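Local coordinates for protein transcriptional regulator (TetR/AcrR family) (Bacillus halodurans, PDB 5GP9) that probably represses fatty acid degradation genes by binding their operator DNA, in a manner controlled by an effector bound in its C-terminal domain, at residues S71-A76 against E80-I85; E132-G137 against G141-E146. All coordinates share one frame; numbering follows the deposited sequence.

Contact 1: residues S71-A76 against E80-I85; sequences SQMNEA and EEKLKI
Lys82 lies across Met73 and Ala76 where two consecutive helices, 50-74 and 79-95, meet beside the short turn between them in the TetR C-terminal regulatory domain. The backbones come closest at Met73 and Lys82, with the CA atoms 5.2 Å apart. CB of Lys82 meets Met73 SD at 4.0 Å, the two side chains crossing at about a right angle. Chi1 of -69° sets CG beside the backbone N, where it touches Ala76 CB at 3.9 Å. The chain then runs fully extended over the Met73 carbonyl: CD passes the oxygen, and CE comes to 3.2 Å from Met73 O, a close CH-to-oxygen approach. Met73 O also accepts the Ala76 N-H, and the aliphatic part of Lys82 lies against it. Beyond this carbonyl, NZ forms a salt bridge with Glu136 OE2 and a hydrogen bond to a bound glycerol.

One helical turn on, Ile85 adds apolar contacts. CG2 packs on Met73 CG at 3.8 Å and also meets CB of Gln72. No hydrogen bond crosses between the segments; the direct contact is van der Waals packing, down to Ile85 CD1 lying 3.4 Å from Gln72 O.

Contact 2: residues E132-G137 against G141-E146; sequences ELLMEG and GYFFQE
Gly137, in the last turns of helix 113-139, lies opposite Tyr142 with their CA atoms 5.1 Å apart, because the chain doubles back in a Schellman-like C-terminal turn. The evidence is twofold: Gly141 adopts a positive phi of 82°, and Tyr142 N lies 2.9 Å from Gly137 O, five residues back, in a weak, bent bond. The same oxygen accepts a much straighter bond from Phe143 N, 3.0 Å long with an N-H...O angle of 167°, whose donor stands above the carbonyl plane. The carbonyl of the buried Gly137 thus takes one strong and one weak bond from successive amides.

The fold-back delivers Phe143 to the helix. With CG beside its own backbone N (chi1 -57°), the ring comes against Gly137, which has no side chain to block it; CD2 lies 3.5 Å from Gly137 CA. The backbone oxygens of Leu133 and Leu134 meet the ring at its edge, Leu134 O lying 3.6 Å from CD2. Leu191 of the second subunit packs on both Leu134 and Phe143, placing this turn at the dimer interface. Across the contact, the Leu134 side chain crosses Phe143 at about a right angle, its CD2 4.0 Å from CE2.

Contact 1 closes before contact 2 opens, and their centres lie 14 Å apart on the same side of the chain's centre, within the C-terminal domain. Contact 1 joins helices 50-74 and 79-95; contact 2 folds the loop after helix 113-139 back onto that helix. Helix 79-95 lies against both parts of contact 2, with Lys82 CB 3.5 Å from Leu133 CD1 and Glu80 packed on Tyr142. The bridge from Lys82 NZ to Glu136 OE2 measures 2.8 Å. Contact 1 reaches the second subunit through Leu83 alone, contact 2 more extensively, including backbone hydrogen bonds from Tyr142 and Phe144. Palmitic acid binds in this domain, about 12 Å from Gln72; any route from ligand to dimer interface is only inferred.

Contact 1: residues S71-A76 against E80-I85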
loop_
_atom_site.group_PDB
_atom_site.type_symbol
_atom_site.label_atom_id
_atom_site.label_comp_id
_atom_site.label_asym_id
_atom_site.label_seq_id
_atom_site.Cartn_x
_atom_site.Cartn_y
_atom_site.Cartn_z
ATOM N N SER A 71 5.520 -17.400 17.588
ATOM C CA SER A 71 5.311 -18.534 18.493
ATOM C C SER A 71 4.212 -19.475 17.995
ATOM O O SER A 71 4.272 -20.690 18.250
ATOM C CB SER A 71 5.084 -18.075 19.939
ATOM O OG SER A 71 3.779 -17.609 20.136
ATOM N N GLN A 72 3.207 -18.960 17.296
ATOM C CA GLN A 72 2.217 -19.859 16.710
ATOM C C GLN A 72 2.808 -20.677 15.604
ATOM O O GLN A 72 2.434 -21.828 15.444
ATOM C CB GLN A 72 1.038 -19.116 16.166
ATOM C CG GLN A 72 0.229 -18.489 17.220
ATOM C CD GLN A 72 -0.984 -17.931 16.607
ATOM O OE1 GLN A 72 -1.370 -18.327 15.490
ATOM N NE2 GLN A 72 -1.616 -17.013 17.299
ATOM N N MET A 73 3.701 -20.033 14.835
ATOM C CA MET A 73 4.449 -20.652 13.753
ATOM C C MET A 73 5.389 -21.707 14.300
ATOM O O MET A 73 5.533 -22.753 13.702
ATOM C CB MET A 73 5.294 -19.595 13.021
ATOM C CG MET A 73 4.495 -18.783 12.033
ATOM S SD MET A 73 5.473 -18.024 10.694
ATOM C CE MET A 73 6.738 -17.228 11.554
ATOM N N ASN A 74 6.035 -21.412 15.429
ATOM C CA ASN A 74 7.027 -22.330 16.061
ATOM C C ASN A 74 6.408 -23.645 16.511
ATOM O O ASN A 74 7.080 -24.672 16.537
ATOM C CB ASN A 74 7.766 -21.643 17.230
ATOM C CG ASN A 74 8.805 -20.635 16.755
ATOM O OD1 ASN A 74 8.896 -20.312 15.564
ATOM N ND2 ASN A 74 9.578 -20.114 17.686
ATOM N N GLU A 75 5.121 -23.599 16.825
ATOM C CA GLU A 75 4.381 -24.801 17.107
ATOM C C GLU A 75 4.000 -25.622 15.869
ATOM O O GLU A 75 3.632 -26.781 16.015
ATOM C CB GLU A 75 3.172 -24.473 17.990
ATOM C CG GLU A 75 3.589 -24.214 19.443
ATOM C CD GLU A 75 2.604 -23.372 20.236
ATOM O OE1 GLU A 75 1.398 -23.352 19.877
ATOM O OE2 GLU A 75 3.047 -22.730 21.228
ATOM N N ALA A 76 4.094 -25.073 14.654
ATOM C CA ALA A 76 3.720 -25.845 13.446
ATOM C C ALA A 76 4.889 -26.713 12.940
ATOM O O ALA A 76 6.010 -26.551 13.390
ATOM C CB ALA A 76 3.281 -24.905 12.340
ATOM N N GLU A 80 3.824 -24.437 4.712
ATOM C CA GLU A 80 2.462 -24.210 4.166
ATOM C C GLU A 80 1.592 -23.751 5.318
ATOM O O GLU A 80 0.873 -22.746 5.246
ATOM C CB GLU A 80 1.888 -25.529 3.581
ATOM C CG GLU A 80 0.396 -25.612 3.222
ATOM C CD GLU A 80 -0.458 -26.188 4.368
ATOM O OE1 GLU A 80 -0.210 -27.366 4.769
ATOM O OE2 GLU A 80 -1.362 -25.456 4.882
ATOM N N GLU A 81 1.685 -24.497 6.409
ATOM C CA GLU A 81 0.919 -24.176 7.586
ATOM C C GLU A 81 1.358 -22.828 8.118
ATOM O O GLU A 81 0.516 -22.043 8.507
ATOM C CB GLU A 81 1.107 -25.264 8.663
ATOM C CG GLU A 81 -0.036 -25.469 9.638
ATOM C CD GLU A 81 0.342 -26.526 10.683
ATOM O OE1 GLU A 81 0.414 -26.186 11.888
ATOM O OE2 GLU A 81 0.647 -27.677 10.288
ATOM N N LYS A 82 2.665 -22.600 8.161
ATOM C CA LYS A 82 3.234 -21.379 8.740
ATOM C C LYS A 82 2.787 -20.103 7.979
ATOM O O LYS A 82 2.524 -19.058 8.601
ATOM C CB LYS A 82 4.724 -21.482 8.811
ATOM C CG LYS A 82 5.157 -22.502 9.845
ATOM C CD LYS A 82 6.641 -22.340 10.071
ATOM C CE LYS A 82 7.164 -23.406 11.038
ATOM N NZ LYS A 82 8.622 -23.212 11.230
ATOM N N LEU A 83 2.770 -20.191 6.647
ATOM C CA LEU A 83 2.265 -19.065 5.838
ATOM C C LEU A 83 0.762 -18.887 6.170
ATOM O O LEU A 83 0.279 -17.740 6.294
ATOM C CB LEU A 83 2.489 -19.263 4.315
ATOM C CG LEU A 83 2.028 -18.097 3.380
ATOM C CD1 LEU A 83 2.751 -16.821 3.757
ATOM C CD2 LEU A 83 2.337 -18.420 1.928
ATOM N N LYS A 84 0.002 -19.984 6.350
ATOM C CA LYS A 84 -1.373 -19.855 6.618
ATOM C C LYS A 84 -1.582 -19.212 7.978
ATOM O O LYS A 84 -2.434 -18.369 8.055
ATOM C CB LYS A 84 -2.137 -21.193 6.513
ATOM C CG LYS A 84 -3.643 -21.024 6.678
ATOM C CD LYS A 84 -4.440 -22.332 6.550
ATOM C CE LYS A 84 -4.499 -22.876 5.122
ATOM N NZ LYS A 84 -5.265 -22.009 4.187
ATOM N N ILE A 85 -0.733 -19.546 8.981
ATOM C CA ILE A 85 -0.710 -18.927 10.291
ATOM C C ILE A 85 -0.452 -17.421 10.249
ATOM O O ILE A 85 -1.147 -16.632 10.907
ATOM C CB ILE A 85 0.353 -19.592 11.209
ATOM C CG1 ILE A 85 -0.217 -20.953 11.677
ATOM C CG2 ILE A 85 0.701 -18.737 12.430
ATOM C CD1 ILE A 85 0.772 -21.828 12.443
#

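Contact 2: residues E132-G137 against G141-E146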
loop_
_atom_site.group_PDB
_atom_site.type_symbol
_atom_site.label_atom_id
_atom_site.label_comp_id
_atom_site.label_asym_id
_atom_site.label_seq_id
_atom_site.Cartn_x
_atom_site.Cartn_y
_atom_site.Cartn_z
ATOM N N GLU A 132 12.326 -14.706 7.170
ATOM C CA GLU A 132 12.646 -15.980 7.814
ATOM C C GLU A 132 11.794 -17.119 7.308
ATOM O O GLU A 132 12.315 -18.205 7.041
ATOM C CB GLU A 132 12.523 -15.930 9.332
ATOM C CG GLU A 132 13.386 -14.887 10.052
ATOM C CD GLU A 132 13.109 -14.860 11.553
ATOM O OE1 GLU A 132 13.639 -13.952 12.204
ATOM O OE2 GLU A 132 12.356 -15.738 12.100
ATOM N N LEU A 133 10.484 -16.901 7.184
ATOM C CA LEU A 133 9.594 -17.891 6.639
ATOM C C LEU A 133 9.916 -18.342 5.217
ATOM O O LEU A 133 9.840 -19.543 4.866
ATOM C CB LEU A 133 8.167 -17.383 6.702
ATOM C CG LEU A 133 7.134 -18.385 6.279
ATOM C CD1 LEU A 133 7.188 -19.626 7.167
ATOM C CD2 LEU A 133 5.736 -17.752 6.283
ATOM N N LEU A 134 10.237 -17.363 4.393
ATOM C CA LEU A 134 10.570 -17.620 3.048
ATOM C C LEU A 134 11.892 -18.427 2.922
ATOM O O LEU A 134 11.999 -19.294 2.036
ATOM C CB LEU A 134 10.704 -16.301 2.305
ATOM C CG LEU A 134 9.323 -15.669 2.050
ATOM C CD1 LEU A 134 9.542 -14.223 1.673
ATOM C CD2 LEU A 134 8.614 -16.334 0.908
ATOM N N MET A 135 12.873 -17.999 3.705
ATOM C CA MET A 135 14.179 -18.698 3.790
ATOM C C MET A 135 14.017 -20.165 4.185
ATOM O O MET A 135 14.652 -21.047 3.571
ATOM C CB MET A 135 15.084 -18.018 4.827
ATOM C CG MET A 135 15.659 -16.663 4.465
ATOM S SD MET A 135 16.182 -16.530 2.753
ATOM C CE MET A 135 17.699 -17.544 2.822
ATOM N N GLU A 136 13.209 -20.396 5.237
ATOM C CA GLU A 136 12.815 -21.748 5.701
ATOM C C GLU A 136 12.173 -22.567 4.622
ATOM O O GLU A 136 12.575 -23.736 4.319
ATOM C CB GLU A 136 11.900 -21.641 6.921
ATOM C CG GLU A 136 11.633 -22.960 7.574
ATOM C CD GLU A 136 10.728 -22.905 8.789
ATOM O OE1 GLU A 136 10.474 -21.805 9.353
ATOM O OE2 GLU A 136 10.292 -24.031 9.165
ATOM N N GLY A 137 11.157 -21.983 4.002
ATOM C CA GLY A 137 10.448 -22.682 2.980
ATOM C C GLY A 137 11.304 -23.054 1.800
ATOM O O GLY A 137 11.077 -24.106 1.151
ATOM N N GLY A 141 12.384 -26.997 0.542
ATOM C CA GLY A 141 11.864 -27.417 -0.737
ATOM C C GLY A 141 10.413 -27.098 -1.004
ATOM O O GLY A 141 9.916 -27.441 -2.053
ATOM N N TYR A 142 9.756 -26.368 -0.097
ATOM C CA TYR A 142 8.365 -26.001 -0.279
ATOM C C TYR A 142 8.183 -24.781 -1.228
ATOM O O TYR A 142 7.249 -24.769 -2.078
ATOM C CB TYR A 142 7.723 -25.684 1.047
ATOM C CG TYR A 142 6.223 -25.453 0.904
ATOM C CD1 TYR A 142 5.384 -26.452 0.382
ATOM C CD2 TYR A 142 5.634 -24.237 1.284
ATOM C CE1 TYR A 142 4.005 -26.263 0.273
ATOM C CE2 TYR A 142 4.266 -24.045 1.203
ATOM C CZ TYR A 142 3.450 -25.042 0.674
ATOM O OH TYR A 142 2.087 -24.845 0.590
ATOM N N PHE A 143 9.023 -23.770 -1.066
ATOM C CA PHE A 143 9.059 -22.682 -2.032
ATOM C C PHE A 143 10.149 -22.835 -3.072
ATOM O O PHE A 143 11.254 -23.302 -2.780
ATOM C CB PHE A 143 9.296 -21.333 -1.340
ATOM C CG PHE A 143 8.301 -20.989 -0.286
ATOM C CD1 PHE A 143 6.929 -21.206 -0.474
ATOM C CD2 PHE A 143 8.740 -20.420 0.898
ATOM C CE1 PHE A 143 5.986 -20.865 0.507
ATOM C CE2 PHE A 143 7.828 -20.108 1.910
ATOM C CZ PHE A 143 6.457 -20.268 1.700
ATOM N N PHE A 144 9.816 -22.352 -4.277
ATOM C CA PHE A 144 10.671 -22.307 -5.447
ATOM C C PHE A 144 12.076 -21.889 -5.030
ATOM O O PHE A 144 12.256 -20.862 -4.371
ATOM C CB PHE A 144 9.963 -21.383 -6.483
ATOM C CG PHE A 144 10.711 -21.143 -7.726
ATOM C CD1 PHE A 144 11.179 -22.224 -8.494
ATOM C CD2 PHE A 144 10.933 -19.833 -8.183
ATOM C CE1 PHE A 144 11.888 -22.014 -9.684
ATOM C CE2 PHE A 144 11.624 -19.612 -9.385
ATOM C CZ PHE A 144 12.111 -20.703 -10.132
ATOM N N GLN A 145 13.087 -22.725 -5.317
ATOM C CA GLN A 145 14.474 -22.410 -4.923
ATOM C C GLN A 145 15.079 -21.108 -5.472
ATOM O O GLN A 145 15.919 -20.498 -4.802
ATOM C CB GLN A 145 15.443 -23.564 -5.271
ATOM C CG GLN A 145 15.502 -24.712 -4.257
ATOM C CD GLN A 145 16.090 -24.320 -2.890
ATOM O OE1 GLN A 145 15.435 -23.663 -2.093
ATOM N NE2 GLN A 145 17.309 -24.756 -2.611
ATOM N N GLU A 146 14.706 -20.675 -6.664
ATOM C CA GLU A 146 15.323 -19.490 -7.280
ATOM C C GLU A 146 14.532 -18.198 -6.902
ATOM O O GLU A 146 14.790 -17.121 -7.408
ATOM C CB GLU A 146 15.458 -19.654 -8.801
ATOM C CG GLU A 146 16.571 -20.613 -9.291
ATOM C CD GLU A 146 16.614 -20.820 -10.838
ATOM O OE1 GLU A 146 15.601 -20.529 -11.536
ATOM O OE2 GLU A 146 17.666 -21.292 -11.384
#